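Local coordinates for protein response regulator aspartate phosphatase I (Bacillus subtilis subsp. subtilis, PDB 4I1A) that dephosphorylates the sporulation phosphotransferase Spo0F and activates expression, excision and transfer of the mobile element ICEBs1 by inactivating its repressor ImmR, at residues V184-I195 and A203-S214; A125-L133 and F145-Y153. All coordinates share one frame; numbering follows the deposited sequence.

Contact 1 (V184-I195 and A203-S214); sequences VRCQFIVAGNLI and ALEQFLKSLEIS
The antiparallel helix hairpin of a tetratricopeptide repeat, here the predicted third one, is closed where Ala191 meets Ala203 and Phe207. The axes come within 8.5 Å at 162°, close enough for small residues to set the spacing: Ala203 CB lies 3.5 Å from Ala191 O. Ala191 CB lies over one face of the Phe207 ring in a CH-pi contact, 3.6 Å from the ring centroid. The edge of that ring turns toward the face of Phe188 in an offset edge-to-face pair, planes at 63°, while Ile195 CD1 approaches the Phe207 edge. On the other flank two glutamines interlock as knobs into holes. Gln206, its chain bent at the second torsion (chi2 -55°), lays its CG against Val190 CG1 at 3.8 Å; Gln187 stays extended beyond CG and reaches among Gln206, Lys209, Ser210 and Ile213. There Ser210 OG stands 2.9 Å from Gln187 OE1 and 3.2 Å from Gln206 O, with a single proton to offer between them. Phe188, Phe207 and Ser210 also touch helix 220-236. The interface thus combines aromatic and methyl packing with amide-hydroxyl chemistry, in which the buried Ser210 hydroxyl has two possible acceptors.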
loop_
_atom_site.group_PDB
_atom_site.type_symbol
_atom_site.label_atom_id
_atom_site.label_comp_id
_atom_site.label_asym_id
_atom_site.label_seq_id
_atom_site.Cartn_x
_atom_site.Cartn_y
_atom_site.Cartn_z
ATOM N N VAL A 184 -1.459 -10.125 12.560
ATOM C CA VAL A 184 -1.371 -8.766 12.032
ATOM C C VAL A 184 -1.208 -8.759 10.515
ATOM O O VAL A 184 -1.895 -8.013 9.812
ATOM C CB VAL A 184 -0.202 -7.991 12.662
ATOM C CG1 VAL A 184 0.030 -6.680 11.915
ATOM C CG2 VAL A 184 -0.468 -7.731 14.131
ATOM N N ARG A 185 -0.309 -9.600 10.012
ATOM C CA ARG A 185 -0.054 -9.667 8.576
ATOM C C ARG A 185 -1.283 -10.109 7.783
ATOM O O ARG A 185 -1.574 -9.532 6.725
ATOM C CB ARG A 185 1.141 -10.572 8.276
ATOM C CG ARG A 185 2.467 -10.020 8.780
ATOM C CD ARG A 185 3.610 -10.962 8.440
ATOM N NE ARG A 185 4.891 -10.463 8.932
ATOM C CZ ARG A 185 5.995 -11.197 9.020
ATOM N NH1 ARG A 185 5.974 -12.472 8.656
ATOM N NH2 ARG A 185 7.118 -10.657 9.480
ATOM N N CYS A 186 -2.005 -11.111 8.300
ATOM C CA CYS A 186 -3.263 -11.560 7.686
ATOM C C CYS A 186 -4.250 -10.410 7.584
ATOM O O CYS A 186 -4.849 -10.185 6.528
ATOM C CB CYS A 186 -3.899 -12.698 8.487
ATOM S SG CYS A 186 -3.103 -14.288 8.249
ATOM N N GLN A 187 -4.393 -9.676 8.686
ATOM C CA GLN A 187 -5.212 -8.470 8.710
ATOM C C GLN A 187 -4.752 -7.407 7.697
ATOM O O GLN A 187 -5.586 -6.720 7.117
ATOM C CB GLN A 187 -5.258 -7.876 10.123
ATOM C CG GLN A 187 -5.903 -8.771 11.166
ATOM C CD GLN A 187 -5.777 -8.199 12.574
ATOM O OE1 GLN A 187 -4.818 -7.486 12.882
ATOM N NE2 GLN A 187 -6.751 -8.495 13.427
ATOM N N PHE A 188 -3.441 -7.271 7.481
ATOM C CA PHE A 188 -2.948 -6.330 6.468
ATOM C C PHE A 188 -3.437 -6.749 5.096
ATOM O O PHE A 188 -3.798 -5.907 4.284
ATOM C CB PHE A 188 -1.406 -6.224 6.439
ATOM C CG PHE A 188 -0.812 -5.375 7.542
ATOM C CD1 PHE A 188 -1.597 -4.884 8.578
ATOM C CD2 PHE A 188 0.545 -5.082 7.550
ATOM C CE1 PHE A 188 -1.042 -4.110 9.612
ATOM C CE2 PHE A 188 1.113 -4.309 8.577
ATOM C CZ PHE A 188 0.316 -3.820 9.611
ATOM N N ILE A 189 -3.423 -8.050 4.826
ATOM C CA ILE A 189 -3.885 -8.542 3.529
ATOM C C ILE A 189 -5.370 -8.218 3.356
ATOM O O ILE A 189 -5.782 -7.710 2.311
ATOM C CB ILE A 189 -3.660 -10.063 3.363
ATOM C CG1 ILE A 189 -2.196 -10.424 3.609
ATOM C CG2 ILE A 189 -4.078 -10.523 1.971
ATOM C CD1 ILE A 189 -1.262 -9.888 2.561
ATOM N N VAL A 190 -6.166 -8.518 4.383
ATOM C CA VAL A 190 -7.594 -8.240 4.341
ATOM C C VAL A 190 -7.814 -6.768 4.028
ATOM O O VAL A 190 -8.511 -6.420 3.070
ATOM C CB VAL A 190 -8.299 -8.616 5.667
ATOM C CG1 VAL A 190 -9.726 -8.080 5.678
ATOM C CG2 VAL A 190 -8.300 -10.140 5.860
ATOM N N ALA A 191 -7.177 -5.917 4.825
ATOM C CA ALA A 191 -7.280 -4.462 4.686
ATOM C C ALA A 191 -6.726 -3.925 3.361
ATOM O O ALA A 191 -7.292 -2.993 2.795
ATOM C CB ALA A 191 -6.598 -3.791 5.834
ATOM N N GLY A 192 -5.621 -4.498 2.877
ATOM C CA GLY A 192 -5.089 -4.159 1.561
ATOM C C GLY A 192 -6.096 -4.477 0.459
ATOM O O GLY A 192 -6.288 -3.697 -0.475
ATOM N N ASN A 193 -6.743 -5.633 0.566
ATOM C CA ASN A 193 -7.785 -6.006 -0.383
ATOM C C ASN A 193 -8.973 -5.049 -0.320
ATOM O O ASN A 193 -9.510 -4.643 -1.349
ATOM C CB ASN A 193 -8.247 -7.430 -0.120
ATOM C CG ASN A 193 -7.296 -8.467 -0.686
ATOM O OD1 ASN A 193 -7.037 -8.486 -1.886
ATOM N ND2 ASN A 193 -6.776 -9.342 0.177
ATOM N N LEU A 194 -9.370 -4.688 0.897
ATOM C CA LEU A 194 -10.431 -3.710 1.110
ATOM C C LEU A 194 -10.072 -2.346 0.510
ATOM O O LEU A 194 -10.935 -1.670 -0.057
ATOM C CB LEU A 194 -10.763 -3.590 2.607
ATOM C CG LEU A 194 -11.447 -4.829 3.190
ATOM C CD1 LEU A 194 -11.508 -4.813 4.701
ATOM C CD2 LEU A 194 -12.852 -4.992 2.593
ATOM N N ILE A 195 -8.805 -1.948 0.634
ATOM C CA ILE A 195 -8.311 -0.725 -0.001
ATOM C C ILE A 195 -8.464 -0.793 -1.527
ATOM O O ILE A 195 -8.947 0.152 -2.156
ATOM C CB ILE A 195 -6.833 -0.446 0.369
ATOM C CG1 ILE A 195 -6.739 0.090 1.797
ATOM C CG2 ILE A 195 -6.183 0.554 -0.595
ATOM C CD1 ILE A 195 -5.350 0.428 2.194
ATOM N N ALA A 203 -11.366 -1.056 5.880
ATOM C CA ALA A 203 -9.922 -1.234 5.965
ATOM C C ALA A 203 -9.347 -0.539 7.207
ATOM O O ALA A 203 -8.443 -1.061 7.860
ATOM C CB ALA A 203 -9.252 -0.731 4.703
ATOM N N LEU A 204 -9.881 0.630 7.542
ATOM C CA LEU A 204 -9.498 1.299 8.779
ATOM C C LEU A 204 -9.825 0.450 10.020
ATOM O O LEU A 204 -9.037 0.396 10.970
ATOM C CB LEU A 204 -10.164 2.678 8.880
ATOM C CG LEU A 204 -9.883 3.419 10.193
ATOM C CD1 LEU A 204 -8.424 3.884 10.266
ATOM C CD2 LEU A 204 -10.848 4.575 10.404
ATOM N N GLU A 205 -10.981 -0.214 10.015
ATOM C CA GLU A 205 -11.344 -1.076 11.140
ATOM C C GLU A 205 -10.319 -2.189 11.288
ATOM O O GLU A 205 -9.902 -2.507 12.401
ATOM C CB GLU A 205 -12.748 -1.668 10.980
ATOM C CG GLU A 205 -13.892 -0.662 11.013
ATOM C CD GLU A 205 -15.161 -1.204 10.349
ATOM O OE1 GLU A 205 -15.323 -2.446 10.285
ATOM O OE2 GLU A 205 -15.987 -0.390 9.877
ATOM N N GLN A 206 -9.912 -2.782 10.166
ATOM C CA GLN A 206 -8.891 -3.825 10.198
ATOM C C GLN A 206 -7.579 -3.313 10.785
ATOM O O GLN A 206 -7.037 -3.904 11.720
ATOM C CB GLN A 206 -8.639 -4.389 8.805
ATOM C CG GLN A 206 -9.710 -5.351 8.327
ATOM C CD GLN A 206 -9.944 -6.497 9.292
ATOM O OE1 GLN A 206 -9.005 -7.154 9.743
ATOM N NE2 GLN A 206 -11.207 -6.735 9.622
ATOM N N PHE A 207 -7.076 -2.213 10.226
ATOM C CA PHE A 207 -5.809 -1.633 10.662
ATOM C C PHE A 207 -5.864 -1.207 12.128
ATOM O O PHE A 207 -4.858 -1.292 12.830
ATOM C CB PHE A 207 -5.404 -0.446 9.772
ATOM C CG PHE A 207 -4.915 -0.844 8.394
ATOM C CD1 PHE A 207 -3.917 -1.797 8.238
ATOM C CD2 PHE A 207 -5.449 -0.254 7.255
ATOM C CE1 PHE A 207 -3.464 -2.155 6.973
ATOM C CE2 PHE A 207 -5.003 -0.612 5.984
ATOM C CZ PHE A 207 -4.008 -1.560 5.844
ATOM N N LEU A 208 -7.027 -0.750 12.592
ATOM C CA LEU A 208 -7.176 -0.390 14.010
ATOM C C LEU A 208 -6.998 -1.608 14.910
ATOM O O LEU A 208 -6.421 -1.511 15.992
ATOM C CB LEU A 208 -8.516 0.296 14.294
ATOM C CG LEU A 208 -8.591 1.753 13.805
ATOM C CD1 LEU A 208 -10.017 2.283 13.887
ATOM C CD2 LEU A 208 -7.640 2.655 14.589
ATOM N N LYS A 209 -7.485 -2.758 14.457
ATOM C CA LYS A 209 -7.289 -3.987 15.208
ATOM C C LYS A 209 -5.812 -4.337 15.205
ATOM O O LYS A 209 -5.260 -4.742 16.219
ATOM C CB LYS A 209 -8.121 -5.139 14.631
ATOM C CG LYS A 209 -9.608 -5.035 14.938
ATOM C CD LYS A 209 -10.316 -6.383 14.774
ATOM C CE LYS A 209 -10.326 -6.851 13.325
ATOM N NZ LYS A 209 -10.671 -8.300 13.200
ATOM N N SER A 210 -5.169 -4.159 14.061
ATOM C CA SER A 210 -3.753 -4.467 13.935
ATOM C C SER A 210 -2.912 -3.669 14.925
ATOM O O SER A 210 -1.996 -4.209 15.544
ATOM C CB SER A 210 -3.292 -4.216 12.500
ATOM O OG SER A 210 -4.033 -5.030 11.604
ATOM N N LEU A 211 -3.248 -2.390 15.079
ATOM C CA LEU A 211 -2.556 -1.496 16.004
ATOM C C LEU A 211 -2.667 -1.981 17.442
ATOM O O LEU A 211 -1.697 -1.927 18.195
ATOM C CB LEU A 211 -3.113 -0.073 15.899
ATOM C CG LEU A 211 -2.448 0.961 16.816
ATOM C CD1 LEU A 211 -0.951 1.013 16.548
ATOM C CD2 LEU A 211 -3.071 2.344 16.653
ATOM N N GLU A 212 -3.853 -2.449 17.819
ATOM C CA GLU A 212 -4.074 -2.934 19.170
ATOM C C GLU A 212 -3.176 -4.138 19.448
ATOM O O GLU A 212 -2.490 -4.184 20.464
ATOM C CB GLU A 212 -5.545 -3.294 19.388
ATOM C CG GLU A 212 -6.518 -2.118 19.291
ATOM C CD GLU A 212 -7.978 -2.542 19.460
ATOM O OE1 GLU A 212 -8.302 -3.214 20.469
ATOM O OE2 GLU A 212 -8.803 -2.205 18.578
ATOM N N ILE A 213 -3.168 -5.097 18.526
ATOM C CA ILE A 213 -2.376 -6.316 18.683
ATOM C C ILE A 213 -0.882 -6.010 18.648
ATOM O O ILE A 213 -0.104 -6.576 19.414
ATOM C CB ILE A 213 -2.730 -7.365 17.604
ATOM C CG1 ILE A 213 -4.139 -7.921 17.843
ATOM C CG2 ILE A 213 -1.711 -8.501 17.589
ATOM C CD1 ILE A 213 -4.665 -8.775 16.696
ATOM N N SER A 214 -0.484 -5.094 17.771
ATOM C CA SER A 214 0.918 -4.698 17.680
ATOM C C SER A 214 1.379 -4.032 18.970
ATOM O O SER A 214 2.562 -4.074 19.315
ATOM C CB SER A 214 1.133 -3.753 16.499
ATOM O OG SER A 214 0.769 -4.379 15.281
#

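Contact 2 (A125-L133 and F145-Y153); sequences AYRIAESKL and FFFKVSYVY
Tyr126 is the main bump of this antiparallel helix packing, a knob set into a hole formed by Phe145, Lys148, Val149 and Val152 where helix 119-129 lies against helix 139-155, which runs into the predicted second tetratricopeptide repeat. The short axes come no closer than 11.1 Å, and large aromatic side chains span the interval. With its CG anti to the carbonyl carbon (chi1 -75°), Tyr126 pushes its ring across to the partner helix. Val149 CG2 lies over one face of that ring, 4.3 Å from the centroid, and the same methyl also covers a face of Phe145, so one methyl fills the corner where the two rings meet. Val152 CG1 meets the Tyr126 edge, 3.5 Å from CE2, and Lys148 CB lies beside the hydroxyl. With Tyr126 replaced by an alanine, the hollow would probably be left with a gap, and Val149 CG2 and Val152 CG1 without the ring they pack on.

The reciprocal bump is Phe145, whose CG stands anti to its own nitrogen (chi1 172°), carrying the ring back between the helices. Its edge faces the backbone of the first helix, with CZ 3.5 Å from Tyr126 O. Ala129 CB and Glu130 CB line the same hollow, the latter 3.6 Å from Phe145 CZ. Farther along, Leu133 sends its two methyls to neighbouring rings: CD1 reaches Phe145 CD2, and CD2 lies 4.1 Å from Phe146 CZ. Helix 102-115 also borders this packing, Met111 touching Tyr126 and Phe107 meeting Phe145 edge-to-face. At the rim, the extended Arg127 lays a guanidinium face over Tyr153 OH, with NH2 3.1 Å from that oxygen but poorly angled for a hydrogen bond.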
loop_
_atom_site.group_PDB
_atom_site.type_symbol
_atom_site.label_atom_id
_atom_site.label_comp_id
_atom_site.label_asym_id
_atom_site.label_seq_id
_atom_site.Cartn_x
_atom_site.Cartn_y
_atom_site.Cartn_z
ATOM N N ALA A 125 0.677 -24.568 -8.582
ATOM C CA ALA A 125 1.290 -25.489 -7.634
ATOM C C ALA A 125 0.537 -25.487 -6.307
ATOM O O ALA A 125 0.313 -26.537 -5.702
ATOM C CB ALA A 125 2.750 -25.127 -7.424
ATOM N N TYR A 126 0.150 -24.297 -5.863
ATOM C CA TYR A 126 -0.683 -24.147 -4.681
ATOM C C TYR A 126 -2.010 -24.900 -4.825
ATOM O O TYR A 126 -2.514 -25.462 -3.852
ATOM C CB TYR A 126 -0.977 -22.670 -4.432
ATOM C CG TYR A 126 0.168 -21.857 -3.862
ATOM C CD1 TYR A 126 1.159 -22.448 -3.081
ATOM C CD2 TYR A 126 0.242 -20.486 -4.092
ATOM C CE1 TYR A 126 2.199 -21.693 -2.553
ATOM C CE2 TYR A 126 1.271 -19.729 -3.573
ATOM C CZ TYR A 126 2.248 -20.331 -2.805
ATOM O OH TYR A 126 3.271 -19.566 -2.292
ATOM N N ARG A 127 -2.575 -24.907 -6.032
ATOM C CA ARG A 127 -3.884 -25.521 -6.254
ATOM C C ARG A 127 -3.871 -27.023 -5.971
ATOM O O ARG A 127 -4.878 -27.591 -5.530
ATOM C CB ARG A 127 -4.417 -25.242 -7.669
ATOM C CG ARG A 127 -5.052 -23.857 -7.871
ATOM C CD ARG A 127 -5.992 -23.840 -9.093
ATOM N NE ARG A 127 -6.189 -22.492 -9.631
ATOM C CZ ARG A 127 -7.027 -21.591 -9.123
ATOM N NH1 ARG A 127 -7.758 -21.884 -8.055
ATOM N NH2 ARG A 127 -7.131 -20.392 -9.679
ATOM N N ILE A 128 -2.729 -27.665 -6.210
ATOM C CA ILE A 128 -2.622 -29.092 -5.930
ATOM C C ILE A 128 -2.145 -29.345 -4.506
ATOM O O ILE A 128 -2.531 -30.334 -3.883
ATOM C CB ILE A 128 -1.747 -29.835 -6.958
ATOM C CG1 ILE A 128 -0.301 -29.357 -6.908
ATOM C CG2 ILE A 128 -2.305 -29.650 -8.369
ATOM C CD1 ILE A 128 0.519 -29.865 -8.072
ATOM N N ALA A 129 -1.318 -28.440 -3.989
ATOM C CA ALA A 129 -0.896 -28.502 -2.596
ATOM C C ALA A 129 -2.126 -28.448 -1.692
ATOM O O ALA A 129 -2.195 -29.135 -0.671
ATOM C CB ALA A 129 0.045 -27.362 -2.283
ATOM N N GLU A 130 -3.099 -27.634 -2.089
ATOM C CA GLU A 130 -4.350 -27.499 -1.356
ATOM C C GLU A 130 -5.162 -28.791 -1.428
ATOM O O GLU A 130 -5.904 -29.117 -0.505
ATOM C CB GLU A 130 -5.167 -26.326 -1.909
ATOM C CG GLU A 130 -6.373 -25.921 -1.070
ATOM C CD GLU A 130 -7.240 -24.871 -1.758
ATOM O OE1 GLU A 130 -8.360 -24.598 -1.271
ATOM O OE2 GLU A 130 -6.798 -24.318 -2.790
ATOM N N SER A 131 -5.022 -29.527 -2.527
ATOM C CA SER A 131 -5.724 -30.803 -2.662
ATOM C C SER A 131 -5.054 -31.883 -1.817
ATOM O O SER A 131 -5.723 -32.744 -1.246
ATOM C CB SER A 131 -5.798 -31.246 -4.127
ATOM O OG SER A 131 -4.522 -31.617 -4.620
ATOM N N LYS A 132 -3.727 -31.827 -1.740
ATOM C CA LYS A 132 -2.957 -32.776 -0.944
ATOM C C LYS A 132 -2.814 -32.267 0.492
ATOM O O LYS A 132 -2.033 -32.800 1.283
ATOM C CB LYS A 132 -1.586 -33.019 -1.583
ATOM C CG LYS A 132 -1.651 -33.295 -3.086
ATOM C CD LYS A 132 -1.048 -34.642 -3.445
ATOM C CE LYS A 132 -1.182 -34.939 -4.934
ATOM N NZ LYS A 132 -2.598 -35.152 -5.350
ATOM N N LEU A 133 -3.577 -31.224 0.813
ATOM C CA LEU A 133 -3.658 -30.691 2.168
ATOM C C LEU A 133 -4.667 -31.525 2.955
ATOM O O LEU A 133 -4.905 -31.282 4.135
ATOM C CB LEU A 133 -4.082 -29.216 2.133
ATOM C CG LEU A 133 -4.078 -28.336 3.396
ATOM C CD1 LEU A 133 -2.704 -27.728 3.688
ATOM C CD2 LEU A 133 -5.131 -27.239 3.291
ATOM N N PHE A 145 -0.168 -22.019 5.010
ATOM C CA PHE A 145 -0.483 -22.265 3.605
ATOM C C PHE A 145 -1.490 -21.267 3.036
ATOM O O PHE A 145 -1.282 -20.708 1.956
ATOM C CB PHE A 145 -1.017 -23.690 3.417
ATOM C CG PHE A 145 -1.537 -23.954 2.035
ATOM C CD1 PHE A 145 -0.660 -24.079 0.967
ATOM C CD2 PHE A 145 -2.900 -24.059 1.796
ATOM C CE1 PHE A 145 -1.128 -24.309 -0.317
ATOM C CE2 PHE A 145 -3.380 -24.288 0.515
ATOM C CZ PHE A 145 -2.491 -24.417 -0.544
ATOM N N PHE A 146 -2.587 -21.060 3.755
ATOM C CA PHE A 146 -3.606 -20.099 3.338
ATOM C C PHE A 146 -3.047 -18.683 3.196
ATOM O O PHE A 146 -3.405 -17.953 2.263
ATOM C CB PHE A 146 -4.787 -20.101 4.314
ATOM C CG PHE A 146 -5.582 -21.382 4.309
ATOM C CD1 PHE A 146 -5.709 -22.135 3.149
ATOM C CD2 PHE A 146 -6.195 -21.835 5.468
ATOM C CE1 PHE A 146 -6.436 -23.325 3.143
ATOM C CE2 PHE A 146 -6.924 -23.021 5.472
ATOM C CZ PHE A 146 -7.046 -23.768 4.307
ATOM N N PHE A 147 -2.173 -18.297 4.121
ATOM C CA PHE A 147 -1.572 -16.973 4.073
ATOM C C PHE A 147 -0.824 -16.763 2.768
ATOM O O PHE A 147 -1.015 -15.757 2.087
ATOM C CB PHE A 147 -0.625 -16.741 5.249
ATOM C CG PHE A 147 0.033 -15.386 5.223
ATOM C CD1 PHE A 147 -0.621 -14.277 5.739
ATOM C CD2 PHE A 147 1.291 -15.212 4.659
ATOM C CE1 PHE A 147 -0.027 -13.022 5.707
ATOM C CE2 PHE A 147 1.888 -13.961 4.621
ATOM C CZ PHE A 147 1.229 -12.865 5.147
ATOM N N LYS A 148 0.028 -17.720 2.418
ATOM C CA LYS A 148 0.792 -17.639 1.176
ATOM C C LYS A 148 -0.112 -17.532 -0.046
ATOM O O LYS A 148 0.143 -16.729 -0.939
ATOM C CB LYS A 148 1.719 -18.844 1.050
ATOM C CG LYS A 148 2.754 -18.901 2.150
ATOM C CD LYS A 148 3.652 -17.664 2.125
ATOM C CE LYS A 148 4.495 -17.567 3.403
ATOM N NZ LYS A 148 5.662 -16.642 3.256
ATOM N N VAL A 149 -1.169 -18.340 -0.077
ATOM C CA VAL A 149 -2.113 -18.316 -1.189
ATOM C C VAL A 149 -2.805 -16.956 -1.308
ATOM O O VAL A 149 -2.941 -16.421 -2.411
ATOM C CB VAL A 149 -3.167 -19.451 -1.086
ATOM C CG1 VAL A 149 -4.217 -19.306 -2.171
ATOM C CG2 VAL A 149 -2.496 -20.812 -1.191
ATOM N N SER A 150 -3.234 -16.394 -0.177
ATOM C CA SER A 150 -3.889 -15.086 -0.197
ATOM C C SER A 150 -2.942 -14.055 -0.761
ATOM O O SER A 150 -3.360 -13.147 -1.474
ATOM C CB SER A 150 -4.354 -14.658 1.195
ATOM O OG SER A 150 -3.266 -14.264 2.003
ATOM N N TYR A 151 -1.657 -14.218 -0.454
ATOM C CA TYR A 151 -0.636 -13.265 -0.864
ATOM C C TYR A 151 -0.394 -13.243 -2.379
ATOM O O TYR A 151 -0.319 -12.171 -2.978
ATOM C CB TYR A 151 0.667 -13.532 -0.116
ATOM C CG TYR A 151 1.648 -12.391 -0.201
ATOM C CD1 TYR A 151 1.486 -11.252 0.579
ATOM C CD2 TYR A 151 2.733 -12.447 -1.066
ATOM C CE1 TYR A 151 2.384 -10.196 0.499
ATOM C CE2 TYR A 151 3.633 -11.398 -1.152
ATOM C CZ TYR A 151 3.456 -10.275 -0.368
ATOM O OH TYR A 151 4.357 -9.235 -0.455
ATOM N N VAL A 152 -0.258 -14.408 -3.005
ATOM C CA VAL A 152 -0.085 -14.418 -4.456
ATOM C C VAL A 152 -1.339 -13.836 -5.126
ATOM O O VAL A 152 -1.245 -13.055 -6.073
ATOM C CB VAL A 152 0.267 -15.831 -5.007
ATOM C CG1 VAL A 152 -0.615 -16.874 -4.400
ATOM C CG2 VAL A 152 0.156 -15.864 -6.546
ATOM N N TYR A 153 -2.508 -14.202 -4.602
ATOM C CA TYR A 153 -3.771 -13.660 -5.074
ATOM C C TYR A 153 -3.838 -12.143 -4.918
ATOM O O TYR A 153 -4.323 -11.445 -5.815
ATOM C CB TYR A 153 -4.941 -14.340 -4.363
ATOM C CG TYR A 153 -5.354 -15.626 -5.034
ATOM C CD1 TYR A 153 -5.463 -15.700 -6.419
ATOM C CD2 TYR A 153 -5.621 -16.771 -4.290
ATOM C CE1 TYR A 153 -5.846 -16.879 -7.051
ATOM C CE2 TYR A 153 -6.002 -17.962 -4.912
ATOM C CZ TYR A 153 -6.111 -18.005 -6.291
ATOM O OH TYR A 153 -6.484 -19.178 -6.913
#

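Overall arrangement
Contact 2 comes first along the chain and closes before contact 1 opens; the two come in series in one all-helical array, their centres about 21 Å apart. Contact 2 joins helices 119-129 and 139-155; contact 1 joins helices 180-196 and 200-215. Helix 159-173 lies between them in sequence and touches both. The pairings also meet directly, through helices 139-155 and 180-196: Cys186 SG packs 3.5 Å from Phe147 CD1, and Ile189 reaches Ser150 and Tyr151. Each of these two helices thus packs on its partner within its own contact and on the other pairing, the way tetratricopeptide repeats build a continuous stack from local, sequence-near contacts.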